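Local coordinates for tegument protein VP22 (Human herpesvirus 1, PDB 4XAL) that modulates the RNase activity of the virion host shutoff protein UL41 and stabilises the microtubule network during infection, as a component of the viral tegument, at residues A54-L58 against L101-N106. Residues are numbered along the deposited sequence; the frame is centred on the assembly and turned at random.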
ATOM      1  N   ALA A  54       0.154  -6.664  -1.338  1.00 12.62           N
ATOM      2  CA  ALA A  54       0.154  -5.645  -2.382  1.00 12.40           C
ATOM      3  C   ALA A  54      -0.728  -4.462  -2.012  1.00 14.52           C
ATOM      4  O   ALA A  54      -0.355  -3.300  -2.207  1.00 12.37           O
ATOM      5  CB  ALA A  54      -0.312  -6.248  -3.714  1.00 13.24           C
ATOM      6  N   VAL A  55      -1.919  -4.766  -1.507  1.00 12.97           N
ATOM      7  CA  VAL A  55      -2.836  -3.724  -1.085  1.00 11.61           C
ATOM      8  C   VAL A  55      -2.188  -2.901   0.029  1.00 12.50           C
ATOM      9  O   VAL A  55      -2.211  -1.671  -0.012  1.00 12.50           O
ATOM     10  CB  VAL A  55      -4.180  -4.336  -0.618  1.00 15.09           C
ATOM     11  CG1 VAL A  55      -5.006  -3.309   0.125  1.00 17.82           C
ATOM     12  CG2 VAL A  55      -4.945  -4.874  -1.827  1.00 12.63           C
ATOM     13  N   GLY A  56      -1.589  -3.579   0.999  1.00 15.37           N
ATOM     14  CA  GLY A  56      -0.933  -2.899   2.109  1.00 15.64           C
ATOM     15  C   GLY A  56       0.208  -1.992   1.672  1.00 17.67           C
ATOM     16  O   GLY A  56       0.353  -0.871   2.177  1.00 14.22           O
ATOM     17  N   ARG A  57       1.032  -2.473   0.744  1.00 13.24           N
ATOM     18  CA  ARG A  57       2.154  -1.677   0.239  1.00 15.41           C
ATOM     19  C   ARG A  57       1.714  -0.418  -0.465  1.00 16.24           C
ATOM     20  O   ARG A  57       2.302   0.652  -0.273  1.00 15.84           O
ATOM     21  CB  ARG A  57       3.001  -2.486  -0.746  1.00 16.06           C
ATOM     22  CG  ARG A  57       3.842  -3.535  -0.134  1.00 19.30           C
ATOM     23  CD  ARG A  57       4.882  -3.944  -1.189  1.00 23.81           C
ATOM     24  NE  ARG A  57       5.537  -5.186  -0.862  1.00 27.91           N
ATOM     25  CZ  ARG A  57       6.246  -5.881  -1.740  1.00 21.45           C
ATOM     26  NH1 ARG A  57       6.375  -5.428  -2.981  1.00 24.32           N
ATOM     27  NH2 ARG A  57       6.810  -7.015  -1.376  1.00 29.80           N
ATOM     28  N   LEU A  58       0.711  -0.546  -1.330  1.00 14.17           N
ATOM     29  CA  LEU A  58       0.198   0.613  -2.042  1.00 12.70           C
ATOM     30  C   LEU A  58      -0.434   1.610  -1.084  1.00 15.70           C
ATOM     31  O   LEU A  58      -0.261   2.823  -1.236  1.00 17.88           O
ATOM     32  CB  LEU A  58      -0.816   0.183  -3.100  1.00 12.68           C
ATOM     33  CG  LEU A  58      -0.103  -0.498  -4.271  1.00 14.40           C
ATOM     34  CD1 LEU A  58      -1.052  -1.417  -5.046  1.00 14.22           C
ATOM     35  CD2 LEU A  58       0.475   0.573  -5.185  1.00 18.18           C
ATOM     36  N   LEU A 101      -2.675  -4.349 -10.018  1.00 17.59           N
ATOM     37  CA  LEU A 101      -2.358  -4.300  -8.586  1.00 14.50           C
ATOM     38  C   LEU A 101      -0.916  -4.707  -8.254  1.00 16.48           C
ATOM     39  O   LEU A 101      -0.187  -3.941  -7.625  1.00 15.36           O
ATOM     40  CB  LEU A 101      -3.308  -5.193  -7.790  1.00 14.88           C
ATOM     41  CG  LEU A 101      -3.045  -5.253  -6.278  1.00 15.23           C
ATOM     42  CD1 LEU A 101      -3.466  -3.945  -5.609  1.00 16.49           C
ATOM     43  CD2 LEU A 101      -3.791  -6.413  -5.657  1.00 17.52           C
ATOM     44  N   LEU A 102      -0.497  -5.904  -8.669  1.00 16.79           N
ATOM     45  CA  LEU A 102       0.843  -6.380  -8.287  1.00 14.51           C
ATOM     46  C   LEU A 102       1.962  -5.582  -8.963  1.00 18.29           C
ATOM     47  O   LEU A 102       2.976  -5.241  -8.332  1.00 17.40           O
ATOM     48  CB  LEU A 102       1.004  -7.872  -8.618  1.00 15.72           C
ATOM     49  CG  LEU A 102       0.052  -8.851  -7.915  1.00 16.32           C
ATOM     50  CD1 LEU A 102       0.628 -10.261  -7.997  1.00 16.96           C
ATOM     51  CD2 LEU A 102      -0.201  -8.461  -6.460  1.00 15.50           C
ATOM     52  N   GLN A 103       1.787  -5.313 -10.251  1.00 18.34           N
ATOM     53  CA  GLN A 103       2.732  -4.489 -10.999  1.00 25.87           C
ATOM     54  C   GLN A 103       2.987  -3.165 -10.283  1.00 24.98           C
ATOM     55  O   GLN A 103       4.136  -2.774 -10.042  1.00 24.57           O
ATOM     56  CB  GLN A 103       2.201  -4.237 -12.409  1.00 30.23           C
ATOM     57  CG  GLN A 103       2.916  -3.119 -13.155  1.00 41.31           C
ATOM     58  CD  GLN A 103       3.957  -3.643 -14.120  1.00 45.63           C
ATOM     59  OE1 GLN A 103       3.776  -4.696 -14.739  1.00 49.76           O
ATOM     60  NE2 GLN A 103       5.055  -2.907 -14.263  1.00 48.72           N
ATOM     61  N   ARG A 104       1.907  -2.493  -9.909  1.00 19.11           N
ATOM     62  CA  ARG A 104       2.007  -1.195  -9.251  1.00 21.18           C
ATOM     63  C   ARG A 104       2.690  -1.318  -7.899  1.00 20.56           C
ATOM     64  O   ARG A 104       3.484  -0.457  -7.522  1.00 23.28           O
ATOM     65  CB  ARG A 104       0.624  -0.558  -9.068  1.00 22.59           C
ATOM     66  CG  ARG A 104      -0.155  -0.267 -10.343  1.00 30.23           C
ATOM     67  CD  ARG A 104       0.361   0.962 -11.070  1.00 36.93           C
ATOM     68  NE  ARG A 104       1.205   0.573 -12.192  1.00 44.78           N
ATOM     69  CZ  ARG A 104       0.752   0.372 -13.424  1.00 43.33           C
ATOM     70  NH1 ARG A 104      -0.539   0.531 -13.687  1.00 46.66           N
ATOM     71  NH2 ARG A 104       1.591   0.013 -14.390  1.00 50.82           N
ATOM     72  N   ALA A 105       2.366  -2.373  -7.153  1.00 16.59           N
ATOM     73  CA  ALA A 105       2.979  -2.585  -5.850  1.00 14.54           C
ATOM     74  C   ALA A 105       4.475  -2.891  -5.979  1.00 19.24           C
ATOM     75  O   ALA A 105       5.267  -2.534  -5.108  1.00 21.76           O
ATOM     76  CB  ALA A 105       2.290  -3.703  -5.111  1.00 14.82           C
ATOM     77  N   ASN A 106       4.860  -3.563  -7.058  1.00 15.89           N
ATOM     78  CA  ASN A 106       6.263  -3.933  -7.237  1.00 18.78           C
ATOM     79  C   ASN A 106       7.113  -2.764  -7.719  1.00 21.42           C
ATOM     80  O   ASN A 106       8.321  -2.749  -7.507  1.00 20.67           O
ATOM     81  CB  ASN A 106       6.399  -5.096  -8.223  1.00 19.49           C
ATOM     82  CG  ASN A 106       5.911  -6.400  -7.643  1.00 15.40           C
ATOM     83  OD1 ASN A 106       5.914  -6.582  -6.429  1.00 15.60           O
ATOM     84  ND2 ASN A 106       5.484  -7.321  -8.509  1.00 19.15           N
TER
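A54 and A105 meet methyl to methyl, CB to CB at 3.9 Å, where the short helix 101-107 lies against the long helix 41-74. With no larger side chain between them, the axes of 54-58 and 101-106 come within 9.0 Å of each other, their directions 46° apart. Two leucines close in on the A54 methyl from the other helix. L102 starts away from the contact, yet its branch swings back and brings CD2 to 3.5 Å from A54 CB; L101 brings its CG to 3.9 Å from the same carbon. L101 points its CG directly opposite the backbone N (chi1 178°), which carries the branch across to helix 41-74, where its CD1 meets L58 CD1 at 3.5 Å and lies farther, at 4.2 Å, from V55 CG2. The two methyls of L58 part along the short helix: CD1 goes to L101 and the A105 methyl, and CD2 lies by the R104 carbonyl, 3.9 Å from R104 O. F51, F28 and V50 extend this apolar layer around L101 and L102.

At R57 and N106 the contact turns polar, though no hydrogen bond crosses it. R57 runs extended from CG to NE and carries its guanidinium past the C-terminal part of 101-106. A105 O lies at the edge of that group, in its plane but 3.8 Å from R57 NH1, too far for a bond. N106 OD1 comes to 3.7 Å from R57 NH1, with the amide turned 56° from the guanidinium plane. Both polar ends are instead held by the N-terminal segment, R57 NH2 by R24 O and N106 OD1 by L26 N. Thus a short C-terminal helix packs through alanine and leucine on the long helix of the VP22 conserved core domain, with the N-terminal segment bonded to both.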